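Side-chain contacts in cytolethal distending toxin subunit B (Escherichia coli, PDB 2F1N), which nicks DNA as the endonuclease subunit of a three-part toxin, very probably damaging the DNA of intoxicated cells and arresting them at G2/M: residues 32-37 against 93-98; 66-71 against 77-82; 119-124 against 164-169. All blocks are in the same frame, centred on the assembly; numbering follows the deposited sequence.

The three contacts form a bent path across the two stacked sheets of a DNase I-like endonuclease, with interaction 2 at the corner. Interaction 1 packs helix 31-42 on the outer face of the first sheet, interaction 2 closes an edge of that sheet, and interaction 3 packs helix 156-168 on the outer face of the second. The centre of interaction 2 is about 14 Å from that of interaction 1 and about 18 Å from that of interaction 3; the outer two centres are about 24 Å apart. Interactions 1 and 2 share neighbouring strands, with Tyr96 OH 2.7 Å from Glu79 OE2 in a hydrogen bond. Interactions 2 and 3 meet across the sheets, Ile70 CG2 lying 3.8 Å from Val120 CB.

Interaction 1 of 3, residues 32-37 against 93-98; sequences SKWNIN and VYIYFS
Trp34 of helix 31-42 reaches Ile95 and Phe97 of strand 92-98, a helix-on-sheet contact of the DNase I-like fold, whose core is two stacked beta-sheets flanked by helices. The evidence for a layer contact bridged by one large side chain is direct: the nearest CA atoms, those of Trp34 and Ile95, are 11.2 Å apart, and only 127 Å² is buried between the segments. No hydrogen bond crosses the gap.

Along the strand, Val93 turns to the helix-facing side of the sheet but is taken up by Trp82 and Val112 of the adjacent strands. The next residue, Tyr94, faces the other way. Ile95 is the first to meet the indole, and the two side chains come from opposite directions. Its CG1 stands anti to the carbonyl carbon (chi1 -59°) and the branch continues fully extended, carrying CD1 to 3.8 Å from Trp34 CZ3. The shorter branch also participates, with Ile95 CG2 4.1 Å from Trp34 CH2, so both arms of the isoleucine border the far end of the benzo ring. Tyr96 again points to the inner side, where it touches Ile136 of the second sheet. This alternation shows that strand 92-98 separates the helix layer from the interior between the sheets.

Phe97 returns to the helix side. The indole itself is tethered by its NE1 hydrogen bond to the carbonyl oxygen of Ala56, which helps fix how the ring is turned, while Val112 and Pro60 add apolar contacts. Thus held, it presents its six-membered ring to the strand, and Trp34 CZ2 lies in the plane of the Phe97 ring, at its edge, 3.9 Å from Phe97 CE2.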
loop_
_atom_site.group_PDB
_atom_site.type_symbol
_atom_site.label_atom_id
_atom_site.label_comp_id
_atom_site.label_asym_id
_atom_site.label_seq_id
_atom_site.Cartn_x
_atom_site.Cartn_y
_atom_site.Cartn_z
ATOM N N SER A 32 16.332 10.355 5.086
ATOM C CA SER A 32 15.442 11.482 5.396
ATOM C C SER A 32 14.000 11.201 5.043
ATOM O O SER A 32 13.105 11.514 5.811
ATOM C CB SER A 32 15.903 12.794 4.747
ATOM O OG SER A 32 17.093 13.244 5.392
ATOM N N LYS A 33 13.778 10.606 3.876
ATOM C CA LYS A 33 12.422 10.296 3.472
ATOM C C LYS A 33 11.761 9.377 4.482
ATOM O O LYS A 33 10.572 9.555 4.747
ATOM C CB LYS A 33 12.373 9.707 2.083
ATOM C CG LYS A 33 12.534 10.797 1.014
ATOM C CD LYS A 33 12.810 10.180 -0.346
ATOM C CE LYS A 33 12.865 11.314 -1.395
ATOM N NZ LYS A 33 12.955 10.822 -2.791
ATOM N N TRP A 34 12.511 8.421 5.044
ATOM C CA TRP A 34 11.942 7.612 6.135
ATOM C C TRP A 34 11.906 8.334 7.478
ATOM O O TRP A 34 10.845 8.461 8.066
ATOM C CB TRP A 34 12.664 6.285 6.283
ATOM C CG TRP A 34 12.182 5.284 5.274
ATOM C CD1 TRP A 34 12.701 5.036 4.004
ATOM C CD2 TRP A 34 11.110 4.344 5.460
ATOM N NE1 TRP A 34 11.974 4.038 3.393
ATOM C CE2 TRP A 34 11.015 3.576 4.267
ATOM C CE3 TRP A 34 10.193 4.115 6.501
ATOM C CZ2 TRP A 34 10.050 2.578 4.081
ATOM C CZ3 TRP A 34 9.276 3.067 6.353
ATOM C CH2 TRP A 34 9.201 2.330 5.143
ATOM N N ASN A 35 13.069 8.833 7.952
ATOM C CA ASN A 35 13.146 9.353 9.340
ATOM C C ASN A 35 12.388 10.641 9.553
ATOM O O ASN A 35 11.925 10.897 10.670
ATOM C CB ASN A 35 14.593 9.518 9.871
ATOM C CG ASN A 35 14.652 9.700 11.430
ATOM O OD1 ASN A 35 13.985 8.989 12.213
ATOM N ND2 ASN A 35 15.472 10.671 11.880
ATOM N N ILE A 36 12.236 11.421 8.480
ATOM C CA ILE A 36 11.395 12.621 8.543
ATOM C C ILE A 36 10.011 12.452 7.931
ATOM O O ILE A 36 9.021 12.550 8.641
ATOM C CB ILE A 36 12.132 13.857 7.930
ATOM C CG1 ILE A 36 13.553 13.923 8.474
ATOM C CG2 ILE A 36 11.333 15.154 8.216
ATOM C CD1 ILE A 36 13.631 14.259 9.931
ATOM N N ASN A 37 9.934 12.163 6.635
ATOM C CA ASN A 37 8.653 12.232 5.920
ATOM C C ASN A 37 7.719 11.073 6.224
ATOM O O ASN A 37 6.572 11.291 6.561
ATOM C CB ASN A 37 8.868 12.386 4.431
ATOM C CG ASN A 37 9.787 13.572 4.116
ATOM O OD1 ASN A 37 9.485 14.725 4.487
ATOM N ND2 ASN A 37 10.892 13.304 3.476
ATOM N N VAL A 93 6.265 1.187 15.524
ATOM C CA VAL A 93 5.462 0.736 14.390
ATOM C C VAL A 93 6.145 -0.487 13.778
ATOM O O VAL A 93 7.351 -0.708 14.004
ATOM C CB VAL A 93 5.242 1.846 13.315
ATOM C CG1 VAL A 93 4.319 3.011 13.845
ATOM C CG2 VAL A 93 6.580 2.336 12.721
ATOM N N TYR A 94 5.395 -1.234 12.986
ATOM C CA TYR A 94 5.900 -2.411 12.285
ATOM C C TYR A 94 6.082 -2.086 10.812
ATOM O O TYR A 94 5.235 -1.454 10.192
ATOM C CB TYR A 94 4.894 -3.596 12.434
ATOM C CG TYR A 94 4.942 -4.201 13.813
ATOM C CD1 TYR A 94 4.217 -3.640 14.849
ATOM C CD2 TYR A 94 5.722 -5.329 14.044
ATOM C CE1 TYR A 94 4.280 -4.196 16.159
ATOM C CE2 TYR A 94 5.782 -5.900 15.286
ATOM C CZ TYR A 94 5.033 -5.337 16.340
ATOM O OH TYR A 94 5.082 -5.906 17.592
ATOM N N ILE A 95 7.227 -2.488 10.227
ATOM C CA ILE A 95 7.441 -2.291 8.791
ATOM C C ILE A 95 7.529 -3.629 8.110
ATOM O O ILE A 95 8.255 -4.521 8.580
ATOM C CB ILE A 95 8.794 -1.510 8.541
ATOM C CG1 ILE A 95 8.780 -0.134 9.243
ATOM C CG2 ILE A 95 8.985 -1.322 7.013
ATOM C CD1 ILE A 95 10.163 0.612 9.068
ATOM N N TYR A 96 6.830 -3.801 6.994
ATOM C CA TYR A 96 6.962 -5.055 6.221
ATOM C C TYR A 96 7.620 -4.609 4.946
ATOM O O TYR A 96 7.082 -3.764 4.178
ATOM C CB TYR A 96 5.549 -5.679 5.976
ATOM C CG TYR A 96 4.999 -6.023 7.315
ATOM C CD1 TYR A 96 5.336 -7.249 7.923
ATOM C CD2 TYR A 96 4.288 -5.066 8.070
ATOM C CE1 TYR A 96 4.905 -7.561 9.228
ATOM C CE2 TYR A 96 3.890 -5.351 9.383
ATOM C CZ TYR A 96 4.195 -6.597 9.947
ATOM O OH TYR A 96 3.829 -6.873 11.263
ATOM N N PHE A 97 8.829 -5.114 4.739
ATOM C CA PHE A 97 9.684 -4.551 3.683
ATOM C C PHE A 97 10.078 -5.606 2.682
ATOM O O PHE A 97 10.552 -6.670 3.089
ATOM C CB PHE A 97 10.926 -3.891 4.319
ATOM C CG PHE A 97 11.580 -2.870 3.416
ATOM C CD1 PHE A 97 12.416 -3.264 2.425
ATOM C CD2 PHE A 97 11.305 -1.493 3.583
ATOM C CE1 PHE A 97 13.003 -2.336 1.558
ATOM C CE2 PHE A 97 11.905 -0.538 2.703
ATOM C CZ PHE A 97 12.731 -0.994 1.698
ATOM N N SER A 98 9.956 -5.295 1.386
ATOM C CA SER A 98 10.407 -6.238 0.354
ATOM C C SER A 98 11.455 -5.576 -0.508
ATOM O O SER A 98 11.126 -4.656 -1.240
ATOM C CB SER A 98 9.284 -6.678 -0.576
ATOM O OG SER A 98 8.321 -7.363 0.178
#

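Interaction 2 of 3, residues 66-71 against 77-82; sequences TGRVIP and VRELIW. Unlike the reference sequence in segment 66-71: Arg68 (reference Thr), Val69 (reference Leu).
The Arg68 guanidinium meets the Glu79 carboxylate at its edge, close to its own plane, while the two planes stand 70° apart. This is therefore a salt bridge through one nitrogen, not a flat two-pronged pair: Arg68 NH1 donates to Glu79 OE2 over 2.8 Å, on the syn side but 21° out of the carboxylate plane. The second guanidinium, that of Arg78, has Leu80 CD2 over the centre of one face, and its NE is paired with Asp65.

Glu79 reaches the turn because its chain is extended throughout (chi1 176°). Its other oxygen, OE1, receives the hydroxyl of Thr66 on the anti lone pair, with OG1 2.7 Å from OE1. That same OG1 accepts from the backbone N of Arg68, forming an ST turn. Backbone pairing supports the side chains: Thr66 N donates to Glu79 O at 3.0 Å, and one water links Arg68 O to Glu79 N. Thus main chain and carboxylate of a single residue hold the turn that follows strand 64-65.

Apolar packing flanks the polar centre. Thr66 CG2 lies 3.5 Å from Ile81 CG1, and at the other end Ile70 CD1 comes within 4.1 Å of Val77 CG1.

Ala117 O is a further partner of Arg68 NH1. Strand 78-83 runs between 64-65 and 92-98 in the first sheet; Arg68 and Ile70 rest on Val120 and Val77 on Val122, both in strand 119-123 of the second sheet, while Trp82 packs on Val38 and Ile42 of helix 31-42.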
loop_
_atom_site.group_PDB
_atom_site.type_symbol
_atom_site.label_atom_id
_atom_site.label_comp_id
_atom_site.label_asym_id
_atom_site.label_seq_id
_atom_site.Cartn_x
_atom_site.Cartn_y
_atom_site.Cartn_z
ATOM N N THR A 66 12.522 -8.538 13.225
ATOM C CA THR A 66 12.073 -9.304 14.379
ATOM C C THR A 66 12.438 -10.772 14.287
ATOM O O THR A 66 12.333 -11.481 15.298
ATOM C CB THR A 66 10.545 -9.247 14.454
ATOM O OG1 THR A 66 10.021 -9.753 13.222
ATOM C CG2 THR A 66 10.057 -7.794 14.548
ATOM N N GLY A 67 12.761 -11.228 13.082
ATOM C CA GLY A 67 13.072 -12.622 12.788
ATOM C C GLY A 67 11.793 -13.405 12.471
ATOM O O GLY A 67 11.846 -14.632 12.302
ATOM N N ARG A 68 10.666 -12.703 12.322
ATOM C CA ARG A 68 9.404 -13.398 11.999
ATOM C C ARG A 68 9.566 -14.250 10.724
ATOM O O ARG A 68 10.149 -13.794 9.693
ATOM C CB ARG A 68 8.265 -12.373 11.790
ATOM C CG ARG A 68 6.935 -12.991 11.383
ATOM C CD ARG A 68 5.837 -11.962 11.384
ATOM N NE ARG A 68 4.504 -12.488 11.062
ATOM C CZ ARG A 68 3.381 -11.832 11.312
ATOM N NH1 ARG A 68 3.395 -10.595 11.918
ATOM N NH2 ARG A 68 2.238 -12.424 10.970
ATOM N N VAL A 69 9.081 -15.495 10.788
ATOM C CA VAL A 69 9.132 -16.379 9.598
ATOM C C VAL A 69 7.904 -16.145 8.720
ATOM O O VAL A 69 6.762 -16.347 9.153
ATOM C CB VAL A 69 9.401 -17.882 9.962
ATOM C CG1 VAL A 69 10.573 -18.002 10.958
ATOM C CG2 VAL A 69 8.220 -18.495 10.556
ATOM N N ILE A 70 8.125 -15.649 7.513
ATOM C CA ILE A 70 7.033 -15.250 6.632
ATOM C C ILE A 70 7.028 -16.137 5.399
ATOM O O ILE A 70 8.015 -16.130 4.613
ATOM C CB ILE A 70 7.177 -13.756 6.188
ATOM C CG1 ILE A 70 7.130 -12.819 7.407
ATOM C CG2 ILE A 70 6.079 -13.390 5.215
ATOM C CD1 ILE A 70 7.579 -11.292 7.082
ATOM N N PRO A 71 5.947 -16.883 5.181
ATOM C CA PRO A 71 5.905 -17.747 3.987
ATOM C C PRO A 71 5.915 -16.875 2.747
ATOM O O PRO A 71 5.248 -15.829 2.702
ATOM C CB PRO A 71 4.588 -18.540 4.138
ATOM C CG PRO A 71 4.157 -18.362 5.550
ATOM C CD PRO A 71 4.726 -17.014 6.010
ATOM N N VAL A 77 10.889 -10.723 1.890
ATOM C CA VAL A 77 10.027 -9.925 2.744
ATOM C C VAL A 77 10.480 -10.069 4.204
ATOM O O VAL A 77 10.774 -11.169 4.661
ATOM C CB VAL A 77 8.522 -10.267 2.600
ATOM C CG1 VAL A 77 7.620 -9.312 3.477
ATOM C CG2 VAL A 77 8.086 -10.214 1.125
ATOM N N ARG A 78 10.531 -8.951 4.933
ATOM C CA ARG A 78 10.989 -8.951 6.326
ATOM C C ARG A 78 10.067 -8.107 7.157
ATOM O O ARG A 78 9.610 -7.061 6.706
ATOM C CB ARG A 78 12.429 -8.316 6.483
ATOM C CG ARG A 78 13.576 -9.094 5.877
ATOM C CD ARG A 78 14.783 -8.166 5.588
ATOM N NE ARG A 78 15.617 -8.129 6.769
ATOM C CZ ARG A 78 16.511 -7.182 7.058
ATOM N NH1 ARG A 78 16.667 -6.134 6.268
ATOM N NH2 ARG A 78 17.250 -7.302 8.158
ATOM N N GLU A 79 9.823 -8.526 8.403
ATOM C CA GLU A 79 9.118 -7.686 9.375
ATOM C C GLU A 79 10.154 -7.000 10.239
ATOM O O GLU A 79 11.026 -7.670 10.791
ATOM C CB GLU A 79 8.254 -8.561 10.293
ATOM C CG GLU A 79 7.562 -7.783 11.404
ATOM C CD GLU A 79 6.768 -8.738 12.264
ATOM O OE1 GLU A 79 7.355 -9.506 13.074
ATOM O OE2 GLU A 79 5.540 -8.774 12.061
ATOM N N LEU A 80 10.044 -5.668 10.365
ATOM C CA LEU A 80 10.924 -4.881 11.225
ATOM C C LEU A 80 10.130 -4.108 12.275
ATOM O O LEU A 80 9.003 -3.683 12.007
ATOM C CB LEU A 80 11.788 -3.895 10.383
ATOM C CG LEU A 80 12.143 -4.324 8.943
ATOM C CD1 LEU A 80 12.545 -3.086 8.087
ATOM C CD2 LEU A 80 13.276 -5.340 8.953
ATOM N N ILE A 81 10.692 -3.948 13.478
ATOM C CA ILE A 81 10.096 -3.058 14.432
ATOM C C ILE A 81 10.871 -1.759 14.438
ATOM O O ILE A 81 12.111 -1.750 14.458
ATOM C CB ILE A 81 9.982 -3.713 15.863
ATOM C CG1 ILE A 81 8.844 -4.720 15.827
ATOM C CG2 ILE A 81 9.579 -2.671 16.949
ATOM C CD1 ILE A 81 8.708 -5.651 17.080
ATOM N N TRP A 82 10.123 -0.659 14.442
ATOM C CA TRP A 82 10.732 0.675 14.364
ATOM C C TRP A 82 10.271 1.442 15.580
ATOM O O TRP A 82 9.091 1.823 15.720
ATOM C CB TRP A 82 10.334 1.365 13.041
ATOM C CG TRP A 82 10.978 2.706 12.750
ATOM C CD1 TRP A 82 12.146 3.229 13.286
ATOM C CD2 TRP A 82 10.483 3.678 11.825
ATOM N NE1 TRP A 82 12.394 4.469 12.727
ATOM C CE2 TRP A 82 11.399 4.759 11.817
ATOM C CE3 TRP A 82 9.366 3.725 10.969
ATOM C CZ2 TRP A 82 11.206 5.905 11.015
ATOM C CZ3 TRP A 82 9.189 4.865 10.127
ATOM C CH2 TRP A 82 10.122 5.923 10.167
HETATM O O HOH W 1 11.087 -11.067 9.146
#

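Interaction 3 of 3, residues 119-124 against 164-169; sequences EVFVLS and YNFFRD
Phe121 of strand 119-123 receives the edges of two consecutive helix residues, Phe166 and Phe167, in an aromatic cluster joining the second sheet of the DNase I-like sandwich to its covering helix 156-168. Strand and helix axes pass 11.1 Å apart, a spacing filled by the three rings and Leu123.

The tight part is on one face of Phe121. Phe166 approaches one half of the ring, its CE2 3.5 Å from Phe121 CD1, in a T-shaped pair with planes at 68°. Phe167 comes in on the same side of the ring but beyond its rim, its CZ 3.9 Å from Phe121 CE2; the pair is still T-shaped, the edge of Phe167 toward the face of Phe121, with planes at 83°. Different first torsions let neighbouring residues converge: CG is anti to the backbone N in Phe166 (chi1 173°) but anti to the carbonyl carbon in Phe167. Deeper in, Phe167 lies nearly parallel to Trp180.

The looser side begins at Phe166, which remains partly exposed, and continues into solvent at Arg168 and Asp169. Glu119 comes no nearer than 6.3 Å to the helix segment with its side chain and instead pairs with Arg137. Tyr164 turns to Pro200 and Val201, two residues of the nuclear localization signal.

Leu123 completes the packing against the Phe166 ring by a CH-pi contact: its CD2 sits over the face, 3.8 Å from the Phe166 ring centroid.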
loop_
_atom_site.group_PDB
_atom_site.type_symbol
_atom_site.label_atom_id
_atom_site.label_comp_id
_atom_site.label_asym_id
_atom_site.label_seq_id
_atom_site.Cartn_x
_atom_site.Cartn_y
_atom_site.Cartn_z
ATOM N N GLU A 119 -1.218 -11.545 9.749
ATOM C CA GLU A 119 -0.803 -12.445 8.669
ATOM C C GLU A 119 -0.130 -11.568 7.604
ATOM O O GLU A 119 -0.467 -10.392 7.445
ATOM C CB GLU A 119 -2.040 -13.200 8.109
ATOM C CG GLU A 119 -1.777 -14.368 7.188
ATOM C CD GLU A 119 -3.033 -15.173 6.880
ATOM O OE1 GLU A 119 -4.187 -14.714 7.124
ATOM O OE2 GLU A 119 -2.835 -16.273 6.370
ATOM N N VAL A 120 0.858 -12.142 6.934
ATOM C CA VAL A 120 1.512 -11.435 5.820
ATOM C C VAL A 120 1.284 -12.185 4.519
ATOM O O VAL A 120 1.506 -13.411 4.468
ATOM C CB VAL A 120 3.010 -11.298 6.076
ATOM C CG1 VAL A 120 3.655 -10.374 4.935
ATOM C CG2 VAL A 120 3.226 -10.713 7.454
ATOM N N PHE A 121 0.899 -11.447 3.481
ATOM C CA PHE A 121 0.645 -12.007 2.125
ATOM C C PHE A 121 1.726 -11.529 1.127
ATOM O O PHE A 121 2.045 -10.352 1.086
ATOM C CB PHE A 121 -0.709 -11.603 1.567
ATOM C CG PHE A 121 -1.855 -11.963 2.459
ATOM C CD1 PHE A 121 -2.032 -13.257 2.907
ATOM C CD2 PHE A 121 -2.724 -10.976 2.906
ATOM C CE1 PHE A 121 -3.115 -13.583 3.768
ATOM C CE2 PHE A 121 -3.776 -11.304 3.779
ATOM C CZ PHE A 121 -3.968 -12.598 4.180
ATOM N N VAL A 122 2.255 -12.456 0.334
ATOM C CA VAL A 122 3.205 -12.124 -0.701
ATOM C C VAL A 122 2.726 -12.825 -1.963
ATOM O O VAL A 122 2.743 -14.068 -2.035
ATOM C CB VAL A 122 4.593 -12.678 -0.396
ATOM C CG1 VAL A 122 5.547 -12.009 -1.377
ATOM C CG2 VAL A 122 4.996 -12.387 1.066
ATOM N N LEU A 123 2.269 -12.043 -2.932
ATOM C CA LEU A 123 1.768 -12.577 -4.190
ATOM C C LEU A 123 2.758 -12.226 -5.334
ATOM O O LEU A 123 3.374 -11.151 -5.358
ATOM C CB LEU A 123 0.345 -12.062 -4.484
ATOM C CG LEU A 123 -0.636 -12.066 -3.267
ATOM C CD1 LEU A 123 -2.007 -11.618 -3.671
ATOM C CD2 LEU A 123 -0.739 -13.420 -2.549
ATOM N N SER A 124 2.900 -13.165 -6.265
ATOM C CA SER A 124 3.878 -13.056 -7.338
ATOM C C SER A 124 3.506 -11.976 -8.342
ATOM O O SER A 124 2.337 -11.633 -8.520
ATOM C CB SER A 124 4.019 -14.433 -8.025
ATOM O OG SER A 124 4.523 -15.335 -7.039
ATOM N N TYR A 164 -8.199 -10.114 -5.857
ATOM C CA TYR A 164 -9.571 -10.636 -5.790
ATOM C C TYR A 164 -9.560 -12.187 -5.833
ATOM O O TYR A 164 -10.242 -12.872 -5.051
ATOM C CB TYR A 164 -10.326 -10.140 -7.041
ATOM C CG TYR A 164 -11.641 -10.856 -7.276
ATOM C CD1 TYR A 164 -12.795 -10.462 -6.605
ATOM C CD2 TYR A 164 -11.726 -11.906 -8.193
ATOM C CE1 TYR A 164 -14.017 -11.107 -6.875
ATOM C CE2 TYR A 164 -12.908 -12.564 -8.430
ATOM C CZ TYR A 164 -14.052 -12.161 -7.772
ATOM O OH TYR A 164 -15.254 -12.812 -8.054
ATOM N N ASN A 165 -8.812 -12.745 -6.775
ATOM C CA ASN A 165 -8.776 -14.220 -6.881
ATOM C C ASN A 165 -8.097 -14.927 -5.706
ATOM O O ASN A 165 -8.478 -16.068 -5.340
ATOM C CB ASN A 165 -8.217 -14.672 -8.239
ATOM C CG ASN A 165 -9.213 -14.433 -9.382
ATOM O OD1 ASN A 165 -10.321 -14.982 -9.387
ATOM N ND2 ASN A 165 -8.828 -13.638 -10.347
ATOM N N PHE A 166 -7.049 -14.301 -5.145
ATOM C CA PHE A 166 -6.360 -14.855 -3.994
ATOM C C PHE A 166 -7.341 -15.128 -2.834
ATOM O O PHE A 166 -7.391 -16.255 -2.285
ATOM C CB PHE A 166 -5.234 -13.907 -3.542
ATOM C CG PHE A 166 -4.575 -14.313 -2.248
ATOM C CD1 PHE A 166 -3.853 -15.504 -2.148
ATOM C CD2 PHE A 166 -4.720 -13.510 -1.106
ATOM C CE1 PHE A 166 -3.245 -15.892 -0.938
ATOM C CE2 PHE A 166 -4.097 -13.873 0.094
ATOM C CZ PHE A 166 -3.374 -15.092 0.182
ATOM N N PHE A 167 -8.142 -14.126 -2.488
ATOM C CA PHE A 167 -9.109 -14.293 -1.415
ATOM C C PHE A 167 -10.256 -15.210 -1.848
ATOM O O PHE A 167 -10.628 -16.075 -1.093
ATOM C CB PHE A 167 -9.630 -12.936 -0.917
ATOM C CG PHE A 167 -8.594 -12.169 -0.218
ATOM C CD1 PHE A 167 -8.019 -12.695 0.964
ATOM C CD2 PHE A 167 -8.046 -11.029 -0.798
ATOM C CE1 PHE A 167 -6.994 -12.043 1.605
ATOM C CE2 PHE A 167 -6.980 -10.382 -0.172
ATOM C CZ PHE A 167 -6.453 -10.881 1.009
ATOM N N ARG A 168 -10.764 -15.063 -3.074
ATOM C CA ARG A 168 -11.867 -15.953 -3.534
ATOM C C ARG A 168 -11.509 -17.429 -3.437
ATOM O O ARG A 168 -12.368 -18.276 -3.084
ATOM C CB ARG A 168 -12.241 -15.632 -5.025
ATOM C CG ARG A 168 -13.589 -16.287 -5.457
ATOM C CD ARG A 168 -14.246 -15.551 -6.571
ATOM N NE ARG A 168 -15.425 -16.264 -7.070
ATOM C CZ ARG A 168 -15.414 -17.312 -7.906
ATOM N NH1 ARG A 168 -14.289 -17.854 -8.348
ATOM N NH2 ARG A 168 -16.568 -17.849 -8.277
ATOM N N ASP A 169 -10.255 -17.752 -3.737
ATOM C CA ASP A 169 -9.823 -19.138 -3.798
ATOM C C ASP A 169 -9.435 -19.710 -2.430
ATOM O O ASP A 169 -9.076 -20.889 -2.350
ATOM C CB ASP A 169 -8.599 -19.227 -4.697
ATOM C CG ASP A 169 -8.945 -19.074 -6.174
ATOM O OD1 ASP A 169 -10.154 -19.062 -6.534
ATOM O OD2 ASP A 169 -8.037 -18.919 -7.004
#